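Local structure of gentamicin resistance protein (Enterococcus gallinarum, 6CTZ) at residues Q18-L23 against I32-D37; V136-L141 against A218-P223; R187-D192 against D224-Y229. The protein probably transfers phosphate from a guanine nucleotide to the 2''-hydroxyl of aminoglycoside antibiotics such as kanamycin and gentamicin, conferring resistance to them. The protein carries 2 engineered substitutions. All coordinates share one frame; numbering follows the deposited sequence.

Contact 1 of 3, residues Q18-L23 against I32-D37; sequences QSVESL and ILVNGD. With GDP (guanosine-5'-diphosphate), chain B.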
loop_
_atom_site.group_PDB
_atom_site.type_symbol
_atom_site.label_atom_id
_atom_site.label_comp_id
_atom_site.label_asym_id
_atom_site.label_seq_id
_atom_site.Cartn_x
_atom_site.Cartn_y
_atom_site.Cartn_z
ATOM N N GLN A 18 -5.994 27.904 -12.354
ATOM C CA GLN A 18 -6.282 29.027 -11.474
ATOM C C GLN A 18 -5.681 28.855 -10.091
ATOM O O GLN A 18 -5.423 29.850 -9.410
ATOM C CB GLN A 18 -7.797 29.208 -11.321
ATOM C CG GLN A 18 -8.508 29.709 -12.569
ATOM C CD GLN A 18 -9.042 28.585 -13.434
ATOM O OE1 GLN A 18 -9.517 27.567 -12.929
ATOM N NE2 GLN A 18 -8.966 28.763 -14.749
ATOM N N SER A 19 -5.452 27.620 -9.664
ATOM C CA SER A 19 -4.862 27.374 -8.371
ATOM C C SER A 19 -4.128 26.073 -8.420
ATOM O O SER A 19 -4.543 25.202 -9.101
ATOM C CB SER A 19 -5.918 27.297 -7.281
ATOM O OG SER A 19 -6.736 26.145 -7.333
ATOM N N VAL A 20 -3.028 25.999 -7.707
ATOM C CA VAL A 20 -2.224 24.793 -7.603
ATOM C C VAL A 20 -1.682 24.687 -6.199
ATOM O O VAL A 20 -1.150 25.622 -5.680
ATOM C CB VAL A 20 -1.062 24.782 -8.560
ATOM C CG1 VAL A 20 -0.315 23.490 -8.469
ATOM C CG2 VAL A 20 -1.557 24.913 -9.935
ATOM N N GLU A 21 -1.831 23.525 -5.595
ATOM C CA GLU A 21 -1.346 23.304 -4.262
ATOM C C GLU A 21 -0.793 21.888 -4.087
ATOM O O GLU A 21 -1.235 20.971 -4.704
ATOM C CB GLU A 21 -2.459 23.547 -3.241
ATOM C CG GLU A 21 -3.747 22.822 -3.520
ATOM C CD GLU A 21 -5.057 23.319 -2.868
ATOM O OE1 GLU A 21 -5.871 23.962 -3.560
ATOM O OE2 GLU A 21 -5.370 22.941 -1.721
ATOM N N SER A 22 0.197 21.728 -3.258
ATOM C CA SER A 22 0.663 20.388 -2.934
ATOM C C SER A 22 -0.461 19.610 -2.262
ATOM O O SER A 22 -1.218 20.158 -1.457
ATOM C CB SER A 22 1.872 20.459 -2.002
ATOM O OG SER A 22 3.026 20.884 -2.706
ATOM N N LEU A 23 -0.600 18.339 -2.626
ATOM C CA LEU A 23 -1.631 17.483 -2.057
ATOM C C LEU A 23 -1.052 16.365 -1.202
ATOM O O LEU A 23 -1.510 16.134 -0.075
ATOM C CB LEU A 23 -2.509 16.902 -3.177
ATOM C CG LEU A 23 -3.651 15.986 -2.727
ATOM C CD1 LEU A 23 -4.633 16.737 -1.839
ATOM C CD2 LEU A 23 -4.353 15.407 -3.940
ATOM N N ILE A 32 -0.166 16.837 -6.801
ATOM C CA ILE A 32 -0.613 18.212 -6.622
ATOM C C ILE A 32 -2.091 18.291 -6.977
ATOM O O ILE A 32 -2.643 17.431 -7.664
ATOM C CB ILE A 32 0.212 19.216 -7.446
ATOM C CG1 ILE A 32 0.063 18.946 -8.948
ATOM C CG2 ILE A 32 1.665 19.145 -7.024
ATOM C CD1 ILE A 32 0.756 19.989 -9.821
ATOM N N LEU A 33 -2.742 19.335 -6.480
ATOM C CA LEU A 33 -4.161 19.550 -6.720
ATOM C C LEU A 33 -4.316 20.825 -7.535
ATOM O O LEU A 33 -3.846 21.891 -7.121
ATOM C CB LEU A 33 -4.922 19.655 -5.400
ATOM C CG LEU A 33 -6.442 19.766 -5.494
ATOM C CD1 LEU A 33 -7.051 18.525 -6.157
ATOM C CD2 LEU A 33 -7.038 20.009 -4.109
ATOM N N VAL A 34 -4.967 20.711 -8.690
ATOM C CA VAL A 34 -5.155 21.819 -9.617
ATOM C C VAL A 34 -6.622 22.216 -9.587
ATOM O O VAL A 34 -7.505 21.365 -9.736
ATOM C CB VAL A 34 -4.723 21.427 -11.040
ATOM C CG1 VAL A 34 -5.201 22.465 -12.063
ATOM C CG2 VAL A 34 -3.211 21.250 -11.095
ATOM N N ASN A 35 -6.878 23.506 -9.375
ATOM C CA ASN A 35 -8.228 24.064 -9.354
ATOM C C ASN A 35 -9.122 23.414 -8.305
ATOM O O ASN A 35 -10.350 23.424 -8.442
ATOM C CB ASN A 35 -8.886 24.040 -10.740
ATOM C CG ASN A 35 -8.086 24.814 -11.770
ATOM O OD1 ASN A 35 -7.233 25.623 -11.415
ATOM N ND2 ASN A 35 -8.352 24.565 -13.046
ATOM N N GLY A 36 -8.528 22.846 -7.254
ATOM C CA GLY A 36 -9.278 22.144 -6.240
ATOM C C GLY A 36 -9.926 20.857 -6.693
ATOM O O GLY A 36 -10.567 20.185 -5.874
ATOM N N ASP A 37 -9.753 20.471 -7.958
ATOM C CA ASP A 37 -10.532 19.401 -8.565
ATOM C C ASP A 37 -9.702 18.277 -9.161
ATOM O O ASP A 37 -10.182 17.143 -9.203
ATOM C CB ASP A 37 -11.425 19.957 -9.688
ATOM C CG ASP A 37 -12.453 20.941 -9.186
ATOM O OD1 ASP A 37 -12.714 20.960 -7.964
ATOM O OD2 ASP A 37 -13.004 21.690 -10.017
HETATM P PB GDP B . 2.923 7.104 -3.537
HETATM O O1B GDP B . 2.766 6.013 -4.569
HETATM O O2B GDP B . 2.612 6.618 -2.137
HETATM O O3B GDP B . 4.250 7.817 -3.661
HETATM O O3A GDP B . 1.822 8.219 -3.940
HETATM P PA GDP B . 0.216 8.188 -3.727
HETATM O O1A GDP B . -0.474 7.676 -4.956
HETATM O O2A GDP B . -0.126 7.441 -2.449
HETATM O "O5'" GDP B . -0.100 9.777 -3.621
HETATM C "C5'" GDP B . 0.586 10.551 -2.646
HETATM C "C4'" GDP B . -0.426 11.170 -1.711
HETATM O "O4'" GDP B . -1.205 12.118 -2.439
HETATM C "C3'" GDP B . -1.447 10.203 -1.136
HETATM O "O3'" GDP B . -0.942 9.456 -0.024
HETATM C "C2'" GDP B . -2.525 11.169 -0.713
HETATM O "O2'" GDP B . -2.144 11.852 0.486
HETATM C "C1'" GDP B . -2.492 12.189 -1.839
HETATM N N9 GDP B . -3.486 11.836 -2.871
HETATM C C8 GDP B . -3.274 11.208 -4.050
HETATM N N7 GDP B . -4.452 11.078 -4.714
HETATM C C5 GDP B . -5.414 11.633 -3.951
HETATM C C6 GDP B . -6.868 11.828 -4.032
HETATM O O6 GDP B . -7.507 11.443 -5.030
HETATM N N1 GDP B . -7.458 12.454 -3.003
HETATM C C2 GDP B . -6.793 12.889 -1.910
HETATM N N2 GDP B . -7.470 13.521 -0.932
HETATM N N3 GDP B . -5.459 12.736 -1.760
HETATM C C4 GDP B . -4.761 12.133 -2.746
HETATM O O HOH W 1 -5.948 23.635 -6.245
#
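Glu21 and Leu33 sit opposite each other as the antiparallel hydrogen-bonded pair of a beta hairpin: Leu33 N reaches Glu21 O at 2.8 Å, and Glu21 N donates in return to Leu33 O. Val20 with Val34 and Ser22 with Ile32 flank them as non-hydrogen-bonded pairs.

The side chain of Glu21 can be traced outward from CB, where a chi1 of 51° folds CG between the residue's own N and carbonyl carbon, 3.9 Å from Leu33 CB. The chain then runs alongside the leucine, both pointing the same way, so that CD passes CD2 of Leu33. At the tip OE1 accepts from a water at 2.7 Å. That water also donates to Leu33 O and accepts from Ser19 OG and Gly36 N, four bonds in all.

At the open end of the hairpin Asn35 OD1 takes two backbone donors, Gln18 N at 2.8 Å and Ser19 N at 3.2 Å, while its ND2 binds Ser16 O; Asn35 N closes the strand pairing on Ser19 O. On the other face Val20 CG1 meets Ile32 CD1 at 3.9 Å, and helix 2-11 packs here through Tyr4, Thr5 and Ile8. Toward the loop joining the strands, Leu23 lays CD2 over the guanine, 3.5 Å from C4 of GDP.

These are the first two strands of a kinase-like N-terminal lobe. The chemistry divides accordingly: an apolar face for the helix, a mixed one on which Glu21 lies along Leu33 and a water ties its carboxylate to the backbone, and a leucine end that suits the flat base of the nucleotide.

Contact 2 of 3, residues V136-L141 against A218-P223; sequences VPVTNL and AAISDP
Ile220 bridges to the 136-141 backbone with both its peptide groups, its N donating to Pro137 O at 2.8 Å in a nearly straight bond (177°) and its O accepting from Thr139 N at 2.9 Å, the pattern of a single parallel bridge. Val138, the residue straddled by these bonds, leans CG2 on Ile220 CB at 3.9 Å. With chi1 at 179°, Val136 swings CG1 beside its own carbonyl carbon and onto the neighbouring backbone; there it presses Ala219 CA at 3.4 Å, tighter than ordinary carbon packing, and also touches CG1 of Ile220.

In the C-terminal lobe of this kinase-like fold, 218-223 follows closely on the magnesium ligand Asp214. It is sandwiched, its backbone also bonding to strand 187-189, while the Ile220 side chain is buried against Val128, Ala131 and Ile132 of helix 128-133.

Further along, Ser221 OG donates to Thr139 O at 3.1 Å, from slightly outside the carbonyl plane. Leu141, at the start of helix 141-155, brings CD2 to within 3.7 Å of Asp222 CB. The Asp222 carboxylate is engaged in other directions, OD2 in a salt bridge with Lys257 and OD1 on Asp224 N.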
loop_
_atom_site.group_PDB
_atom_site.type_symbol
_atom_site.label_atom_id
_atom_site.label_comp_id
_atom_site.label_asym_id
_atom_site.label_seq_id
_atom_site.Cartn_x
_atom_site.Cartn_y
_atom_site.Cartn_z
ATOM N N VAL A 136 0.679 -6.225 -14.359
ATOM C CA VAL A 136 0.788 -6.533 -12.932
ATOM C C VAL A 136 1.803 -7.661 -12.773
ATOM O O VAL A 136 1.645 -8.718 -13.395
ATOM C CB VAL A 136 -0.581 -6.903 -12.344
ATOM C CG1 VAL A 136 -0.465 -7.252 -10.874
ATOM C CG2 VAL A 136 -1.562 -5.749 -12.534
ATOM N N PRO A 137 2.864 -7.481 -11.992
ATOM C CA PRO A 137 3.870 -8.538 -11.860
ATOM C C PRO A 137 3.374 -9.662 -10.969
ATOM O O PRO A 137 2.537 -9.471 -10.086
ATOM C CB PRO A 137 5.042 -7.814 -11.189
ATOM C CG PRO A 137 4.374 -6.770 -10.353
ATOM C CD PRO A 137 3.190 -6.303 -11.171
ATOM N N VAL A 138 3.907 -10.852 -11.219
ATOM C CA VAL A 138 3.675 -12.001 -10.350
ATOM C C VAL A 138 4.837 -12.042 -9.365
ATOM O O VAL A 138 5.988 -12.249 -9.758
ATOM C CB VAL A 138 3.571 -13.304 -11.153
ATOM C CG1 VAL A 138 3.392 -14.490 -10.214
ATOM C CG2 VAL A 138 2.427 -13.212 -12.165
ATOM N N THR A 139 4.543 -11.804 -8.091
ATOM C CA THR A 139 5.554 -11.715 -7.047
ATOM C C THR A 139 5.425 -12.955 -6.184
ATOM O O THR A 139 4.496 -13.054 -5.374
ATOM C CB THR A 139 5.325 -10.480 -6.177
ATOM O OG1 THR A 139 5.359 -9.302 -6.991
ATOM C CG2 THR A 139 6.394 -10.397 -5.079
ATOM N N ASN A 140 6.367 -13.875 -6.331
ATOM C CA ASN A 140 6.470 -14.999 -5.406
ATOM C C ASN A 140 6.930 -14.471 -4.053
ATOM O O ASN A 140 8.095 -14.095 -3.891
ATOM C CB ASN A 140 7.458 -16.024 -5.954
ATOM C CG ASN A 140 7.538 -17.279 -5.103
ATOM O OD1 ASN A 140 7.612 -17.216 -3.873
ATOM N ND2 ASN A 140 7.520 -18.433 -5.758
ATOM N N LEU A 141 6.020 -14.454 -3.074
ATOM C CA LEU A 141 6.316 -13.791 -1.808
ATOM C C LEU A 141 7.381 -14.534 -1.007
ATOM O O LEU A 141 8.190 -13.901 -0.318
ATOM C CB LEU A 141 5.030 -13.605 -1.004
ATOM C CG LEU A 141 5.143 -12.741 0.246
ATOM C CD1 LEU A 141 5.853 -11.434 -0.078
ATOM C CD2 LEU A 141 3.758 -12.483 0.823
ATOM N N ALA A 218 0.358 -2.903 -6.835
ATOM C CA ALA A 218 -0.493 -4.019 -7.229
ATOM C C ALA A 218 0.348 -5.166 -7.775
ATOM O O ALA A 218 1.305 -4.964 -8.532
ATOM C CB ALA A 218 -1.522 -3.580 -8.272
ATOM N N ALA A 219 -0.003 -6.381 -7.368
ATOM C CA ALA A 219 0.804 -7.547 -7.701
ATOM C C ALA A 219 -0.097 -8.770 -7.700
ATOM O O ALA A 219 -1.185 -8.759 -7.120
ATOM C CB ALA A 219 1.950 -7.735 -6.701
ATOM N N ILE A 220 0.352 -9.823 -8.374
ATOM C CA ILE A 220 -0.239 -11.147 -8.205
ATOM C C ILE A 220 0.589 -11.818 -7.117
ATOM O O ILE A 220 1.762 -12.146 -7.334
ATOM C CB ILE A 220 -0.212 -11.961 -9.506
ATOM C CG1 ILE A 220 -0.918 -11.196 -10.636
ATOM C CG2 ILE A 220 -0.833 -13.334 -9.262
ATOM C CD1 ILE A 220 -2.308 -10.740 -10.289
ATOM N N SER A 221 0.013 -11.958 -5.928
ATOM C CA SER A 221 0.806 -12.395 -4.785
ATOM C C SER A 221 -0.117 -13.009 -3.737
ATOM O O SER A 221 -1.253 -13.392 -4.036
ATOM C CB SER A 221 1.622 -11.214 -4.231
ATOM O OG SER A 221 2.628 -11.659 -3.340
ATOM N N ASP A 222 0.371 -13.098 -2.514
ATOM C CA ASP A 222 -0.383 -13.729 -1.445
ATOM C C ASP A 222 -1.470 -12.772 -0.970
ATOM O O ASP A 222 -1.146 -11.681 -0.487
ATOM C CB ASP A 222 0.571 -14.037 -0.300
ATOM C CG ASP A 222 -0.065 -14.849 0.807
ATOM O OD1 ASP A 222 -1.315 -14.887 0.927
ATOM O OD2 ASP A 222 0.707 -15.446 1.579
ATOM N N PRO A 223 -2.755 -13.134 -1.076
ATOM C CA PRO A 223 -3.809 -12.212 -0.619
ATOM C C PRO A 223 -3.686 -11.830 0.843
ATOM O O PRO A 223 -4.144 -10.750 1.239
ATOM C CB PRO A 223 -5.105 -12.978 -0.920
ATOM C CG PRO A 223 -4.681 -14.436 -0.946
ATOM C CD PRO A 223 -3.313 -14.411 -1.560
#

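Contact 3 of 3, residues R187-D192 against D224-Y229; sequences RLIHGD and DYDYVY. With KAN (kanamycin a), chain E.
Asp226 faces the backbone of His190 and Gly191 because its chi1 of -92°, off the usual staggered values, carries the carboxylate across to the 187-192 chain, and a chi2 of -9° sets both oxygens toward the backbone of 189-191. Each oxygen takes one of two successive peptide N-H groups with its syn lone pair: His190 N lies 2.9 Å from OD2 and Gly191 N 2.9 Å from OD1. Gripped at two points, the carboxylate has little freedom to rotate, and Ile189 CB packs against OD2 at 3.4 Å.

Gly191 takes up a positive phi, and its O turns to the edge of the Tyr225 ring, near the ring plane, while also accepting from a water that bridges to Asp192 OD1. The His190 imidazole stiffens the bend from within: ND1 accepts from Asp192 N at 3.1 Å, in the ring plane, and NE2 is tied to Ile213 O. In this way Asp226 and His190 together position Asp192.

Asp192 then grasps the antibiotic through both oxygens. Kanamycin O13, the 2''-hydroxyl, donates to OD2 at 2.7 Å, and N3 donates to OD1 at 2.8 Å. The Tyr229 ring stands at 78° to this carboxylate, CE2 3.4 Å from OD1. One ring face carries kanamycin C7 over its centre; Val228 CG1 lies against the opposite face, and the phenol OH is bonded to Asp265.

In protein kinases an aspartate beyond the metal-binding segment likewise braces the His-Arg-Asp catalytic loop through backbone amides. Here Asp226 does so for His190-Gly191-Asp192 beside the kanamycin pocket, with Asp192 probably occupying the position of the kinase catalytic-loop aspartate.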
loop_
_atom_site.group_PDB
_atom_site.type_symbol
_atom_site.label_atom_id
_atom_site.label_comp_id
_atom_site.label_asym_id
_atom_site.label_seq_id
_atom_site.Cartn_x
_atom_site.Cartn_y
_atom_site.Cartn_z
ATOM N N ARG A 187 -3.319 -14.152 -5.923
ATOM C CA ARG A 187 -4.453 -13.329 -6.313
ATOM C C ARG A 187 -3.936 -11.935 -6.618
ATOM O O ARG A 187 -2.841 -11.560 -6.194
ATOM C CB ARG A 187 -5.437 -13.151 -5.146
ATOM C CG ARG A 187 -5.915 -14.417 -4.491
ATOM C CD ARG A 187 -6.907 -15.141 -5.359
ATOM N NE ARG A 187 -7.369 -16.347 -4.684
ATOM C CZ ARG A 187 -8.105 -17.290 -5.259
ATOM N NH1 ARG A 187 -8.477 -17.157 -6.523
ATOM N NH2 ARG A 187 -8.468 -18.365 -4.567
ATOM N N LEU A 188 -4.742 -11.153 -7.337
ATOM C CA LEU A 188 -4.479 -9.715 -7.398
ATOM C C LEU A 188 -4.595 -9.117 -6.002
ATOM O O LEU A 188 -5.601 -9.325 -5.320
ATOM C CB LEU A 188 -5.488 -9.027 -8.310
ATOM C CG LEU A 188 -5.340 -7.495 -8.385
ATOM C CD1 LEU A 188 -4.000 -7.090 -8.985
ATOM C CD2 LEU A 188 -6.489 -6.887 -9.171
ATOM N N ILE A 189 -3.557 -8.391 -5.570
ATOM C CA ILE A 189 -3.591 -7.638 -4.318
ATOM C C ILE A 189 -3.337 -6.165 -4.607
ATOM O O ILE A 189 -2.694 -5.800 -5.598
ATOM C CB ILE A 189 -2.587 -8.161 -3.262
ATOM C CG1 ILE A 189 -1.130 -7.941 -3.682
ATOM C CG2 ILE A 189 -2.832 -9.636 -2.978
ATOM C CD1 ILE A 189 -0.144 -8.161 -2.547
ATOM N N HIS A 190 -3.841 -5.307 -3.710
ATOM C CA HIS A 190 -3.534 -3.880 -3.794
ATOM C C HIS A 190 -2.054 -3.634 -3.516
ATOM O O HIS A 190 -1.398 -2.857 -4.224
ATOM C CB HIS A 190 -4.424 -3.121 -2.812
ATOM C CG HIS A 190 -4.159 -1.648 -2.744
ATOM N ND1 HIS A 190 -3.107 -1.111 -2.037
ATOM C CD2 HIS A 190 -4.843 -0.599 -3.265
ATOM C CE1 HIS A 190 -3.146 0.209 -2.130
ATOM N NE2 HIS A 190 -4.189 0.547 -2.872
ATOM N N GLY A 191 -1.504 -4.316 -2.507
ATOM C CA GLY A 191 -0.086 -4.292 -2.242
ATOM C C GLY A 191 0.405 -3.200 -1.318
ATOM O O GLY A 191 1.551 -3.278 -0.862
ATOM N N ASP A 192 -0.407 -2.193 -1.027
ATOM C CA ASP A 192 0.003 -1.120 -0.128
ATOM C C ASP A 192 -1.241 -0.590 0.584
ATOM O O ASP A 192 -1.545 0.606 0.568
ATOM C CB ASP A 192 0.747 -0.036 -0.912
ATOM C CG ASP A 192 1.601 0.857 -0.036
ATOM O OD1 ASP A 192 2.039 0.430 1.057
ATOM O OD2 ASP A 192 1.863 2.000 -0.465
ATOM N N ASP A 224 -3.073 -12.677 1.672
ATOM C CA ASP A 224 -2.898 -12.308 3.074
ATOM C C ASP A 224 -1.990 -11.100 3.252
ATOM O O ASP A 224 -2.015 -10.469 4.320
ATOM C CB ASP A 224 -2.356 -13.496 3.865
ATOM C CG ASP A 224 -3.340 -14.645 3.940
ATOM O OD1 ASP A 224 -4.558 -14.403 3.803
ATOM O OD2 ASP A 224 -2.901 -15.794 4.161
ATOM N N TYR A 225 -1.172 -10.766 2.247
ATOM C CA TYR A 225 -0.331 -9.580 2.378
ATOM C C TYR A 225 -1.162 -8.306 2.510
ATOM O O TYR A 225 -0.708 -7.335 3.129
ATOM C CB TYR A 225 0.669 -9.451 1.219
ATOM C CG TYR A 225 1.672 -8.380 1.535
ATOM C CD1 TYR A 225 2.750 -8.652 2.370
ATOM C CD2 TYR A 225 1.512 -7.072 1.063
ATOM C CE1 TYR A 225 3.661 -7.670 2.710
ATOM C CE2 TYR A 225 2.421 -6.077 1.403
ATOM C CZ TYR A 225 3.497 -6.388 2.222
ATOM O OH TYR A 225 4.401 -5.415 2.576
ATOM N N ASP A 226 -2.381 -8.287 1.962
ATOM C CA ASP A 226 -3.181 -7.068 2.062
ATOM C C ASP A 226 -3.704 -6.819 3.466
ATOM O O ASP A 226 -4.380 -5.810 3.683
ATOM C CB ASP A 226 -4.312 -7.048 1.028
ATOM C CG ASP A 226 -3.912 -6.371 -0.284
ATOM O OD1 ASP A 226 -2.817 -5.760 -0.376
ATOM O OD2 ASP A 226 -4.731 -6.433 -1.226
ATOM N N TYR A 227 -3.400 -7.689 4.431
ATOM C CA TYR A 227 -3.688 -7.382 5.821
ATOM C C TYR A 227 -2.555 -6.649 6.535
ATOM O O TYR A 227 -2.766 -6.206 7.667
ATOM C CB TYR A 227 -3.983 -8.666 6.599
ATOM C CG TYR A 227 -5.270 -9.367 6.230
ATOM C CD1 TYR A 227 -6.507 -8.799 6.527
ATOM C CD2 TYR A 227 -5.251 -10.627 5.639
ATOM C CE1 TYR A 227 -7.681 -9.443 6.221
ATOM C CE2 TYR A 227 -6.433 -11.290 5.330
ATOM C CZ TYR A 227 -7.642 -10.688 5.620
ATOM O OH TYR A 227 -8.832 -11.315 5.346
ATOM N N VAL A 228 -1.370 -6.507 5.922
ATOM C CA VAL A 228 -0.183 -6.085 6.678
ATOM C C VAL A 228 -0.368 -4.718 7.327
ATOM O O VAL A 228 -0.037 -4.538 8.506
ATOM C CB VAL A 228 1.109 -6.184 5.843
ATOM C CG1 VAL A 228 1.113 -5.224 4.669
ATOM C CG2 VAL A 228 2.331 -5.932 6.730
ATOM N N TYR A 229 -0.880 -3.732 6.574
ATOM C CA TYR A 229 -1.049 -2.394 7.134
ATOM C C TYR A 229 -2.359 -2.221 7.878
ATOM O O TYR A 229 -2.462 -1.326 8.725
ATOM C CB TYR A 229 -0.831 -1.301 6.077
ATOM C CG TYR A 229 0.536 -1.432 5.449
ATOM C CD1 TYR A 229 1.691 -1.274 6.208
ATOM C CD2 TYR A 229 0.675 -1.747 4.100
ATOM C CE1 TYR A 229 2.944 -1.440 5.650
ATOM C CE2 TYR A 229 1.929 -1.909 3.533
ATOM C CZ TYR A 229 3.058 -1.759 4.315
ATOM O OH TYR A 229 4.301 -1.920 3.758
HETATM C C1 KAN E . 6.301 2.758 8.057
HETATM C C2 KAN E . 6.814 1.944 9.246
HETATM C C3 KAN E . 5.998 2.279 10.477
HETATM C C4 KAN E . 6.139 3.772 10.724
HETATM C C5 KAN E . 5.665 4.576 9.517
HETATM C C6 KAN E . 5.882 6.073 9.715
HETATM C C7 KAN E . 2.666 2.040 4.268
HETATM C C8 KAN E . 4.108 2.495 4.060
HETATM C C9 KAN E . 4.945 2.175 5.302
HETATM C C10 KAN E . 4.347 2.795 6.566
HETATM C C11 KAN E . 2.882 2.380 6.723
HETATM C C12 KAN E . 2.066 2.734 5.484
HETATM C C13 KAN E . 5.689 2.358 2.221
HETATM C C14 KAN E . 5.571 2.117 0.724
HETATM C C15 KAN E . 5.540 0.606 0.472
HETATM C C16 KAN E . 6.780 -0.039 1.080
HETATM C C17 KAN E . 6.886 0.333 2.547
HETATM C C18 KAN E . 8.190 -0.203 3.115
HETATM N N1 KAN E . 5.459 6.758 8.508
HETATM N N2 KAN E . 2.276 3.010 7.891
HETATM N N3 KAN E . 1.885 2.329 3.066
HETATM N N4 KAN E . 5.464 0.280 -0.947
HETATM O O5 KAN E . 6.297 4.169 8.297
HETATM O O6 KAN E . 6.691 0.553 8.940
HETATM O O7 KAN E . 6.471 1.550 11.615
HETATM O O8 KAN E . 5.362 4.126 11.870
HETATM O O9 KAN E . 4.986 2.291 7.741
HETATM O O10 KAN E . 6.269 2.706 5.126
HETATM O O11 KAN E . 4.576 1.785 2.905
HETATM O O12 KAN E . 6.887 1.744 2.688
HETATM O O13 KAN E . 4.392 2.778 0.259
HETATM O O14 KAN E . 6.731 -1.473 0.993
HETATM O O15 KAN E . 8.279 0.147 4.500
HETATM O O HOH W 2 3.532 -2.060 0.486
#

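Overall arrangement
The chain forms contact 1 first, in the two-strand hairpin that begins the five-stranded N-terminal sheet, and only later contacts 2 and 3, whose segments alternate along the sequence. Contact 1 stands apart, its centre about 34 Å from that of contact 2 and about 30 Å from that of contact 3. Contacts 2 and 3 are about 9 Å apart between centres and directly joined, since Ala219 and Ser221 pair by backbone with Ile189 and Arg187. Contact 1 thus belongs to the nucleotide side, where Leu23 lines the GDP pocket, and contact 3 to the kanamycin side, with magnesium bound nearby at His197 and Asp214, as expected for a kinase-like phosphotransferase.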